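PDB 2C9E: peridinin-chlorophyll A protein from Amphidinium carterae, which probably serves as a water-soluble antenna that harvests blue-green light for photosynthesis, with peridinin and chlorophyll a held inside a largely helical protein. Local coordinates for residues P16-K20 with F21-G25; M232-N235 with A236-A240; D262-A265 with R266-A270. One frame throughout, in Å; residues are numbered along the deposited sequence.

Contact 1. Residues P16-K20 with F21-G25; sequences PIAEK and FDWGG. With PID (peridinin), chain F.
The carbonyl oxygen of A18, near the C-terminal end of helix 2-18, is gripped from the two faces of its plane: the indole of W23 comes from one and the backbone N of F21 from the other. W23 NE1 gives A18 O a bond of 2.8 Å with an N-H...O angle of 150°, the oxygen sitting slightly off the ring plane. F21 N reaches the same oxygen at 3.0 Å and closes a type I beta turn from A18 to F21. A18 O thus accepts from two donors, one on each side of its plane. The ring is also sandwiched. Peridinin lies over one face, with its C28 3.5 Å from W23 CD2 and offset toward the rim, while F21 CD2 stands over the centre of the opposite face. The bond to A18 and this sandwich together probably hold the indole in its rotation. F21 gets there because its CG is anti to the backbone N (chi1 -162°), and a flat hydrocarbon suits that role. The small A18 lets its CB pack 4.0 Å from W23 CZ2. On the outside, K20, bent at chi3 and chi4, runs back along the helix, its NZ bonding P16 O at 3.0 Å and forming a salt bridge with E134. D22 centres an inverse gamma turn. The whole is a helix-terminating turn whose tryptophan lines a pigment pocket, touching peridinin, chlorophyll a and the galactolipid.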
loop_
_atom_site.group_PDB
_atom_site.type_symbol
_atom_site.label_atom_id
_atom_site.label_comp_id
_atom_site.label_asym_id
_atom_site.label_seq_id
_atom_site.Cartn_x
_atom_site.Cartn_y
_atom_site.Cartn_z
ATOM N N PRO A 16 -5.269 -16.438 17.825
ATOM C CA PRO A 16 -6.149 -17.594 17.511
ATOM C C PRO A 16 -7.183 -17.288 16.431
ATOM O O PRO A 16 -7.604 -18.168 15.680
ATOM C CB PRO A 16 -6.817 -17.927 18.870
ATOM C CG PRO A 16 -5.872 -17.390 19.875
ATOM C CD PRO A 16 -5.421 -16.054 19.245
ATOM N N ILE A 17 -7.631 -16.039 16.364
ATOM C CA ILE A 17 -8.586 -15.656 15.315
ATOM C C ILE A 17 -7.822 -15.601 13.990
ATOM O O ILE A 17 -8.312 -16.057 12.950
ATOM C CB ILE A 17 -9.202 -14.259 15.619
ATOM C CG1 ILE A 17 -9.995 -14.349 16.939
ATOM C CG2 ILE A 17 -10.015 -13.756 14.377
ATOM C CD1 ILE A 17 -10.568 -13.004 17.475
ATOM N N ALA A 18 -6.621 -15.020 14.035
ATOM C CA ALA A 18 -5.759 -14.937 12.856
ATOM C C ALA A 18 -5.497 -16.341 12.240
ATOM O O ALA A 18 -5.504 -16.520 10.997
ATOM C CB ALA A 18 -4.438 -14.290 13.251
ATOM N N GLU A 19 -5.252 -17.329 13.102
ATOM C CA GLU A 19 -5.019 -18.711 12.647
ATOM C C GLU A 19 -6.190 -19.307 11.869
ATOM O O GLU A 19 -6.015 -20.249 11.131
ATOM C CB GLU A 19 -4.765 -19.649 13.834
ATOM C CG GLU A 19 -3.400 -19.604 14.425
ATOM C CD GLU A 19 -3.290 -20.546 15.622
ATOM O OE1 GLU A 19 -4.071 -20.397 16.586
ATOM O OE2 GLU A 19 -2.425 -21.436 15.601
ATOM N N LYS A 20 -7.391 -18.795 12.054
ATOM C CA LYS A 20 -8.487 -19.349 11.321
ATOM C C LYS A 20 -8.838 -18.514 10.073
ATOM O O LYS A 20 -9.713 -18.883 9.302
ATOM C CB LYS A 20 -9.682 -19.464 12.264
ATOM C CG LYS A 20 -9.393 -20.450 13.406
ATOM C CD LYS A 20 -10.647 -20.971 14.139
ATOM C CE LYS A 20 -11.295 -19.935 15.074
ATOM N NZ LYS A 20 -10.328 -19.294 16.041
ATOM N N PHE A 21 -8.099 -17.427 9.843
ATOM C CA PHE A 21 -8.412 -16.536 8.735
ATOM C C PHE A 21 -7.739 -16.895 7.427
ATOM O O PHE A 21 -6.553 -17.288 7.382
ATOM C CB PHE A 21 -8.082 -15.078 9.097
ATOM C CG PHE A 21 -8.762 -14.074 8.195
ATOM C CD1 PHE A 21 -10.086 -13.671 8.446
ATOM C CD2 PHE A 21 -8.105 -13.584 7.063
ATOM C CE1 PHE A 21 -10.743 -12.810 7.588
ATOM C CE2 PHE A 21 -8.754 -12.716 6.189
ATOM C CZ PHE A 21 -10.074 -12.327 6.450
ATOM N N ASP A 22 -8.496 -16.727 6.342
ATOM C CA ASP A 22 -7.970 -17.066 5.041
ATOM C C ASP A 22 -7.166 -15.936 4.451
ATOM O O ASP A 22 -7.605 -15.236 3.510
ATOM C CB ASP A 22 -9.077 -17.506 4.069
ATOM C CG ASP A 22 -8.502 -18.042 2.723
ATOM O OD1 ASP A 22 -7.258 -18.240 2.596
ATOM O OD2 ASP A 22 -9.303 -18.269 1.797
ATOM N N TRP A 23 -5.967 -15.796 4.981
ATOM C CA TRP A 23 -5.053 -14.775 4.507
ATOM C C TRP A 23 -4.738 -14.844 3.034
ATOM O O TRP A 23 -4.624 -13.811 2.382
ATOM C CB TRP A 23 -3.743 -14.829 5.282
ATOM C CG TRP A 23 -3.982 -14.616 6.718
ATOM C CD1 TRP A 23 -4.007 -15.571 7.689
ATOM C CD2 TRP A 23 -4.346 -13.385 7.352
ATOM N NE1 TRP A 23 -4.365 -15.021 8.898
ATOM C CE2 TRP A 23 -4.586 -13.676 8.717
ATOM C CE3 TRP A 23 -4.495 -12.063 6.905
ATOM C CZ2 TRP A 23 -4.963 -12.688 9.639
ATOM C CZ3 TRP A 23 -4.862 -11.084 7.811
ATOM C CH2 TRP A 23 -5.090 -11.407 9.174
ATOM N N GLY A 24 -4.599 -16.054 2.501
ATOM C CA GLY A 24 -4.239 -16.155 1.115
ATOM C C GLY A 24 -5.334 -16.246 0.063
ATOM O O GLY A 24 -5.021 -16.093 -1.120
ATOM N N GLY A 25 -6.583 -16.465 0.463
ATOM C CA GLY A 25 -7.632 -16.625 -0.525
ATOM C C GLY A 25 -8.407 -15.374 -0.893
ATOM O O GLY A 25 -8.008 -14.233 -0.543
HETATM C C1 PID F . -7.683 5.951 18.141
HETATM C C2 PID F . -8.136 7.243 18.831
HETATM C C3 PID F . -7.213 8.400 18.434
HETATM C C4 PID F . -5.796 8.058 18.903
HETATM C C5 PID F . -5.188 6.861 18.163
HETATM C C6 PID F . -6.193 5.730 17.867
HETATM C C7 PID F . -5.625 4.458 17.732
HETATM C C8 PID F . -5.817 3.572 16.670
HETATM C C9 PID F . -5.209 2.318 16.549
HETATM C C10 PID F . -4.315 1.714 17.427
HETATM C C11 PID F . -5.308 1.492 15.505
HETATM C C12 PID F . -4.520 0.428 15.689
HETATM C C13 PID F . -4.367 -0.628 14.788
HETATM C C14 PID F . -3.551 -1.752 14.933
HETATM C C15 PID F . -3.521 -2.710 13.916
HETATM C C16 PID F . -2.745 -3.870 13.903
HETATM C C17 PID F . -2.772 -4.759 12.829
HETATM C C18 PID F . -1.971 -5.901 12.794
HETATM C C19 PID F . -1.944 -6.807 11.735
HETATM C C20 PID F . -1.067 -7.894 11.784
HETATM C C21 PID F . -0.899 -8.853 10.784
HETATM C C22 PID F . 0.044 -9.868 10.956
HETATM C C23 PID F . 0.265 -10.773 10.041
HETATM C C24 PID F . 0.521 -11.621 9.077
HETATM C C25 PID F . 1.550 -11.328 7.974
HETATM C C26 PID F . 0.837 -11.416 6.620
HETATM C C27 PID F . 0.055 -12.723 6.439
HETATM C C28 PID F . -0.925 -12.981 7.592
HETATM C C29 PID F . -0.232 -12.948 8.960
HETATM C C30 PID F . -0.136 -12.840 4.071
HETATM C C31 PID F . -0.966 -12.816 2.785
HETATM C CM1 PID F . -8.601 4.756 18.408
HETATM C CM2 PID F . -4.028 6.363 19.031
HETATM C CM3 PID F . -4.602 7.404 16.857
HETATM C CM4 PID F . -2.682 -1.934 16.183
HETATM C CM5 PID F . -1.705 -8.790 9.481
HETATM C CM6 PID F . 2.110 -9.908 8.098
HETATM C CM7 PID F . 2.718 -12.314 8.053
HETATM C CM8 PID F . -1.273 -13.082 10.076
HETATM O O1 PID F . -7.131 6.061 16.826
HETATM O O2 PID F . -7.628 9.614 19.070
HETATM O O3 PID F . -3.936 2.173 18.502
HETATM O O4 PID F . -3.882 0.532 16.893
HETATM O O5 PID F . 0.743 -13.998 9.035
HETATM O O6 PID F . -0.749 -12.578 5.257
HETATM O O7 PID F . 1.050 -13.161 4.029
HETATM O O HOH W 1 -5.033 -19.080 8.343
#

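Contact 2. Residues M232-N235 with A236-A240; sequences MNQN and AINDA. With PID (peridinin), chain I.
Capping, hydrogen bonds of side-chain amides and apolar packing meet at the start of helix 234-251, where N233 and Q234 face A236 and I237. N233 is the N-cap: its OD1 takes weak bonds from N235 N and, at 3.4 Å, from A236 N, so its short amide covers first-turn N-H groups that have no preceding turn to pair with. The regular helical bonds then begin with I237 N to N233 O. Among the polar side chains, Q234 NE2 bonds O7 of peridinin's acetate at 3.3 Å, almost straight (176°). A water placed 2.8 Å from Q234 NE2 accepts from it and also contacts N238. A second water joins N235 OD1, at 2.6 Å, to N238 ND2, bridging amides whose planes stand 67° apart. The apolar part centres on I237. Its CD1 lies 4.0 Å from M232 CB and comes 3.0 Å from Q234 OE1, a tight approach, and the same methyl lies 4.0 Å from C26 of the peridinin ring. Q234 folds over this isoleucine because its chain bends at chi2 (68°), which turns the amide back toward the pigment. Replacing Q234 by an alanine is likely to leave the ester carbonyl oxygen O7 without this donor and to uncover the I237 methyl. Beyond the turn, Q234 rests on P60 and V63 of helix 60-77, while M232 and I237 both lean on M274 of helix 261-276.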
loop_
_atom_site.group_PDB
_atom_site.type_symbol
_atom_site.label_atom_id
_atom_site.label_comp_id
_atom_site.label_asym_id
_atom_site.label_seq_id
_atom_site.Cartn_x
_atom_site.Cartn_y
_atom_site.Cartn_z
ATOM N N MET A 232 15.231 1.648 -0.148
ATOM C CA MET A 232 15.054 2.985 -0.699
ATOM C C MET A 232 15.343 4.098 0.320
ATOM O O MET A 232 15.202 3.912 1.532
ATOM C CB MET A 232 13.620 3.205 -1.214
ATOM C CG MET A 232 13.202 2.245 -2.299
ATOM S SD MET A 232 11.470 2.442 -2.764
ATOM C CE MET A 232 11.602 1.854 -4.499
ATOM N N ASN A 233 15.684 5.265 -0.211
ATOM C CA ASN A 233 15.932 6.447 0.587
ATOM C C ASN A 233 14.584 6.952 1.092
ATOM O O ASN A 233 13.726 7.361 0.308
ATOM C CB ASN A 233 16.576 7.526 -0.277
ATOM C CG ASN A 233 17.010 8.736 0.535
ATOM O OD1 ASN A 233 16.228 9.657 0.842
ATOM N ND2 ASN A 233 18.273 8.731 0.901
ATOM N N GLN A 234 14.407 6.958 2.409
ATOM C CA GLN A 234 13.148 7.387 2.963
ATOM C C GLN A 234 12.673 8.807 2.596
ATOM O O GLN A 234 11.465 9.025 2.513
ATOM C CB GLN A 234 13.136 7.175 4.496
ATOM C CG GLN A 234 11.690 7.098 5.105
ATOM C CD GLN A 234 10.913 5.845 4.671
ATOM O OE1 GLN A 234 11.521 4.879 4.198
ATOM N NE2 GLN A 234 9.568 5.850 4.851
ATOM N N ASN A 235 13.565 9.768 2.359
ATOM C CA ASN A 235 13.093 11.117 1.999
ATOM C C ASN A 235 12.467 11.104 0.591
ATOM O O ASN A 235 11.532 11.857 0.285
ATOM C CB ASN A 235 14.239 12.149 2.034
ATOM C CG ASN A 235 14.739 12.457 3.467
ATOM O OD1 ASN A 235 13.945 12.748 4.387
ATOM N ND2 ASN A 235 16.067 12.418 3.649
ATOM N N ALA A 236 13.027 10.275 -0.271
ATOM C CA ALA A 236 12.535 10.105 -1.643
ATOM C C ALA A 236 11.156 9.405 -1.572
ATOM O O ALA A 236 10.259 9.683 -2.381
ATOM C CB ALA A 236 13.528 9.243 -2.453
ATOM N N ILE A 237 11.007 8.507 -0.592
ATOM C CA ILE A 237 9.753 7.822 -0.382
ATOM C C ILE A 237 8.745 8.908 -0.014
ATOM O O ILE A 237 7.663 8.990 -0.609
ATOM C CB ILE A 237 9.862 6.797 0.775
ATOM C CG1 ILE A 237 10.610 5.567 0.281
ATOM C CG2 ILE A 237 8.447 6.421 1.322
ATOM C CD1 ILE A 237 10.794 4.496 1.335
ATOM N N ASN A 238 9.111 9.766 0.936
ATOM C CA ASN A 238 8.221 10.822 1.366
ATOM C C ASN A 238 7.886 11.737 0.244
ATOM O O ASN A 238 6.748 12.156 0.131
ATOM C CB ASN A 238 8.824 11.638 2.499
ATOM C CG ASN A 238 9.117 10.800 3.681
ATOM O OD1 ASN A 238 8.413 9.823 3.936
ATOM N ND2 ASN A 238 10.155 11.150 4.421
ATOM N N ASP A 239 8.858 12.078 -0.590
ATOM C CA ASP A 239 8.536 12.970 -1.712
ATOM C C ASP A 239 7.537 12.357 -2.686
ATOM O O ASP A 239 6.575 13.020 -3.067
ATOM C CB ASP A 239 9.773 13.348 -2.501
ATOM C CG ASP A 239 10.720 14.171 -1.704
ATOM O OD1 ASP A 239 10.275 15.210 -1.159
ATOM O OD2 ASP A 239 11.908 13.769 -1.633
ATOM N N ALA A 240 7.773 11.109 -3.097
ATOM C CA ALA A 240 6.873 10.417 -4.041
ATOM C C ALA A 240 5.446 10.277 -3.461
ATOM O O ALA A 240 4.453 10.587 -4.121
ATOM C CB ALA A 240 7.459 9.081 -4.371
HETATM C C1 PID I . 13.166 -6.313 -19.556
HETATM C C2 PID I . 13.661 -6.435 -20.998
HETATM C C3 PID I . 14.868 -5.527 -21.239
HETATM C C4 PID I . 14.430 -4.083 -20.983
HETATM C C5 PID I . 14.013 -3.797 -19.536
HETATM C C6 PID I . 13.269 -4.956 -18.852
HETATM C C7 PID I . 12.301 -4.582 -17.914
HETATM C C8 PID I . 12.322 -4.795 -16.534
HETATM C C9 PID I . 11.322 -4.387 -15.642
HETATM C C10 PID I . 10.138 -3.715 -15.933
HETATM C C11 PID I . 11.408 -4.434 -14.313
HETATM C C12 PID I . 10.362 -3.800 -13.775
HETATM C C13 PID I . 10.191 -3.572 -12.409
HETATM C C14 PID I . 9.137 -2.914 -11.770
HETATM C C15 PID I . 9.192 -2.774 -10.383
HETATM C C16 PID I . 8.239 -2.119 -9.602
HETATM C C17 PID I . 8.428 -1.969 -8.228
HETATM C C18 PID I . 7.514 -1.286 -7.431
HETATM C C19 PID I . 7.719 -1.081 -6.068
HETATM C C20 PID I . 6.793 -0.378 -5.301
HETATM C C21 PID I . 6.932 -0.097 -3.943
HETATM C C22 PID I . 5.920 0.609 -3.288
HETATM C C23 PID I . 5.911 0.966 -2.030
HETATM C C24 PID I . 5.862 1.353 -0.779
HETATM C C25 PID I . 6.354 2.726 -0.290
HETATM C C26 PID I . 7.351 2.546 0.862
HETATM C C27 PID I . 6.824 1.621 1.970
HETATM C C28 PID I . 6.364 0.272 1.401
HETATM C C29 PID I . 5.305 0.417 0.300
HETATM C C30 PID I . 8.299 2.210 3.779
HETATM C C31 PID I . 9.495 1.845 4.659
HETATM C CM1 PID I . 12.019 -7.267 -19.212
HETATM C CM2 PID I . 13.131 -2.549 -19.610
HETATM C CM3 PID I . 15.261 -3.457 -18.718
HETATM C CM4 PID I . 7.997 -2.262 -12.564
HETATM C CM5 PID I . 8.177 -0.565 -3.182
HETATM C CM6 PID I . 7.052 3.509 -1.405
HETATM C CM7 PID I . 5.150 3.548 0.184
HETATM C CM8 PID I . 4.968 -0.968 -0.260
HETATM O O1 PID I . 14.127 -6.061 -18.526
HETATM O O2 PID I . 15.260 -5.644 -22.612
HETATM O O3 PID I . 9.622 -3.591 -17.042
HETATM O O4 PID I . 9.542 -3.336 -14.764
HETATM O O5 PID I . 4.127 1.019 0.848
HETATM O O6 PID I . 7.916 1.288 2.851
HETATM O O7 PID I . 7.734 3.297 3.904
HETATM O O HOH W 2 8.226 8.004 6.116
HETATM O O HOH W 3 11.649 13.858 3.793
#

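Contact 3. Residues D262-A265 with R266-A270; sequences DDFA and RVNLA. With PID (peridinin), chain J.
D263 and R266, one helical turn apart, form a salt bridge with D263 OD1 2.6 Å from R266 NH2. The two side chains lie alongside each other and point the same way, their carboxylate and guanidinium planes 35° apart. R266 reaches the acid by bending at chi3 (-46°), which folds the guanidinium back along the helix, and the rim of that group passes the D262 backbone. The charge of D263 probably also eases the approach of R246 to R266, two like charges that lie close together. Beneath the pair runs the ordinary helical ladder, for example R266 N to D262 O at 3.0 Å and V267 N to D263 O at 2.9 Å. On the pigment side, N268 stands over one face of the F264 ring, its OD1 3.5 Å from CE2 and offset toward the rim, with amide and ring planes nearly perpendicular (83°). That oxygen is satisfied by a hydrogen bond with S185, so the amide is held upright while ND2 meets the polyene of peridinin, 3.0 Å from C18. F264 turns its edge to the same pigment, CD1 3.8 Å from C22, and V267 CG1 approaches C20 at a similar distance; an aromatic ring and a branched aliphatic suit a long hydrocarbon surface. Helix 261-276 packs on two others: V267 meets H244 and A247 of helix 234-251, while F264 meets T188 and M192 of helix 176-192.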
loop_
_atom_site.group_PDB
_atom_site.type_symbol
_atom_site.label_atom_id
_atom_site.label_comp_id
_atom_site.label_asym_id
_atom_site.label_seq_id
_atom_site.Cartn_x
_atom_site.Cartn_y
_atom_site.Cartn_z
ATOM N N ASP A 262 0.609 18.548 -14.910
ATOM C CA ASP A 262 1.742 18.880 -14.039
ATOM C C ASP A 262 1.905 17.906 -12.866
ATOM O O ASP A 262 3.025 17.506 -12.500
ATOM C CB ASP A 262 1.596 20.307 -13.474
ATOM C CG ASP A 262 2.146 21.370 -14.407
ATOM O OD1 ASP A 262 3.018 21.015 -15.252
ATOM O OD2 ASP A 262 1.733 22.566 -14.293
ATOM N N ASP A 263 0.791 17.577 -12.242
ATOM C CA ASP A 263 0.783 16.622 -11.114
ATOM C C ASP A 263 1.344 15.261 -11.550
ATOM O O ASP A 263 2.206 14.686 -10.874
ATOM C CB ASP A 263 -0.646 16.482 -10.609
ATOM C CG ASP A 263 -1.161 17.769 -9.988
ATOM O OD1 ASP A 263 -0.316 18.626 -9.604
ATOM O OD2 ASP A 263 -2.391 17.927 -9.867
ATOM N N PHE A 264 0.863 14.780 -12.699
ATOM C CA PHE A 264 1.290 13.516 -13.300
ATOM C C PHE A 264 2.825 13.491 -13.518
ATOM O O PHE A 264 3.511 12.519 -13.194
ATOM C CB PHE A 264 0.532 13.320 -14.629
ATOM C CG PHE A 264 0.759 11.987 -15.276
ATOM C CD1 PHE A 264 0.225 10.822 -14.720
ATOM C CD2 PHE A 264 1.499 11.888 -16.455
ATOM C CE1 PHE A 264 0.434 9.578 -15.327
ATOM C CE2 PHE A 264 1.722 10.644 -17.091
ATOM C CZ PHE A 264 1.201 9.492 -16.533
ATOM N N ALA A 265 3.362 14.573 -14.067
ATOM C CA ALA A 265 4.813 14.679 -14.301
ATOM C C ALA A 265 5.573 14.626 -12.988
ATOM O O ALA A 265 6.603 13.923 -12.863
ATOM C CB ALA A 265 5.151 16.026 -15.044
ATOM N N ARG A 266 5.082 15.391 -12.016
ATOM C CA ARG A 266 5.721 15.422 -10.705
ATOM C C ARG A 266 5.733 14.021 -10.074
ATOM O O ARG A 266 6.730 13.616 -9.487
ATOM C CB ARG A 266 5.035 16.460 -9.796
ATOM C CG ARG A 266 5.925 17.697 -9.511
ATOM C CD ARG A 266 5.157 18.828 -8.794
ATOM N NE ARG A 266 3.868 19.042 -9.448
ATOM C CZ ARG A 266 2.949 19.934 -9.088
ATOM N NH1 ARG A 266 3.150 20.737 -8.046
ATOM N NH2 ARG A 266 1.819 20.026 -9.790
ATOM N N VAL A 267 4.638 13.268 -10.231
ATOM C CA VAL A 267 4.597 11.895 -9.707
ATOM C C VAL A 267 5.652 11.029 -10.384
ATOM O O VAL A 267 6.400 10.307 -9.705
ATOM C CB VAL A 267 3.209 11.190 -9.920
ATOM C CG1 VAL A 267 3.341 9.642 -9.699
ATOM C CG2 VAL A 267 2.207 11.742 -8.960
ATOM N N ASN A 268 5.748 11.083 -11.704
ATOM C CA ASN A 268 6.737 10.227 -12.361
ATOM C C ASN A 268 8.174 10.611 -12.010
ATOM O O ASN A 268 9.058 9.745 -11.919
ATOM C CB ASN A 268 6.579 10.264 -13.897
ATOM C CG ASN A 268 5.307 9.607 -14.373
ATOM O OD1 ASN A 268 4.624 10.124 -15.269
ATOM N ND2 ASN A 268 4.979 8.470 -13.796
ATOM N N LEU A 269 8.431 11.899 -11.836
ATOM C CA LEU A 269 9.799 12.303 -11.516
ATOM C C LEU A 269 10.156 11.826 -10.105
ATOM O O LEU A 269 11.254 11.312 -9.857
ATOM C CB LEU A 269 9.942 13.827 -11.589
ATOM C CG LEU A 269 11.322 14.405 -11.221
ATOM C CD1 LEU A 269 12.437 13.738 -12.052
ATOM C CD2 LEU A 269 11.309 15.919 -11.480
ATOM N N ALA A 270 9.212 12.010 -9.187
ATOM C CA ALA A 270 9.393 11.623 -7.807
ATOM C C ALA A 270 9.600 10.115 -7.718
ATOM O O ALA A 270 10.441 9.661 -6.952
ATOM C CB ALA A 270 8.197 12.080 -6.990
HETATM C C1 PID J . 15.069 -1.600 -14.309
HETATM C C2 PID J . 16.433 -2.255 -14.543
HETATM C C3 PID J . 17.215 -2.255 -13.228
HETATM C C4 PID J . 17.471 -0.790 -12.865
HETATM C C5 PID J . 16.181 -0.090 -12.428
HETATM C C6 PID J . 14.966 -0.448 -13.303
HETATM C C7 PID J . 13.971 0.531 -13.385
HETATM C C8 PID J . 12.609 0.362 -13.126
HETATM C C9 PID J . 11.671 1.396 -13.201
HETATM C C10 PID J . 11.908 2.730 -13.524
HETATM C C11 PID J . 10.368 1.292 -12.939
HETATM C C12 PID J . 9.801 2.495 -13.078
HETATM C C13 PID J . 8.457 2.774 -12.829
HETATM C C14 PID J . 7.816 4.008 -12.955
HETATM C C15 PID J . 6.455 4.086 -12.655
HETATM C C16 PID J . 5.662 5.232 -12.712
HETATM C C17 PID J . 4.308 5.167 -12.381
HETATM C C18 PID J . 3.483 6.290 -12.401
HETATM C C19 PID J . 2.133 6.260 -12.050
HETATM C C20 PID J . 1.376 7.433 -12.040
HETATM C C21 PID J . 0.035 7.529 -11.665
HETATM C C22 PID J . -0.589 8.776 -11.653
HETATM C C23 PID J . -1.826 8.936 -11.263
HETATM C C24 PID J . -3.054 9.085 -10.840
HETATM C C25 PID J . -3.375 9.389 -9.369
HETATM C C26 PID J . -4.473 8.442 -8.875
HETATM C C27 PID J . -5.693 8.428 -9.805
HETATM C C28 PID J . -5.297 8.038 -11.233
HETATM C C29 PID J . -4.233 8.971 -11.818
HETATM C C30 PID J . -7.414 7.649 -8.359
HETATM C C31 PID J . -8.396 6.559 -7.922
HETATM C CM1 PID J . 14.127 -1.681 -15.512
HETATM C CM2 PID J . 16.493 1.406 -12.457
HETATM C CM3 PID J . 15.905 -0.503 -10.981
HETATM C CM4 PID J . 8.583 5.253 -13.412
HETATM C CM5 PID J . -0.795 6.291 -11.317
HETATM C CM6 PID J . -2.148 9.185 -8.476
HETATM C CM7 PID J . -3.855 10.839 -9.233
HETATM C CM8 PID J . -3.825 8.443 -13.195
HETATM O O1 PID J . 14.471 -1.765 -13.018
HETATM O O2 PID J . 18.453 -2.962 -13.343
HETATM O O3 PID J . 13.006 3.228 -13.776
HETATM O O4 PID J . 10.731 3.423 -13.453
HETATM O O5 PID J . -4.792 10.276 -11.972
HETATM O O6 PID J . -6.582 7.377 -9.397
HETATM O O7 PID J . -7.383 8.741 -7.793
#

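In the fold
From the N terminus, contact 1 comes first, turning the chain out of helix 2-18 toward helix 28-39. Contact 2 follows much later, at the start of helix 234-251, and contact 3 lies on helix 261-276, the next helix along. Each is local, so none closes a long loop; they come in series, without nesting or crossing. Contact 1 lies in the N-terminal half of the chain and across the chain's centre from the others, its centre about 33 Å from that of contact 2 and 39 Å from that of contact 3. Contacts 2 and 3 lie in the C-terminal half and touch where A240 CA meets A270 CB at 3.6 Å, joining consecutive helices.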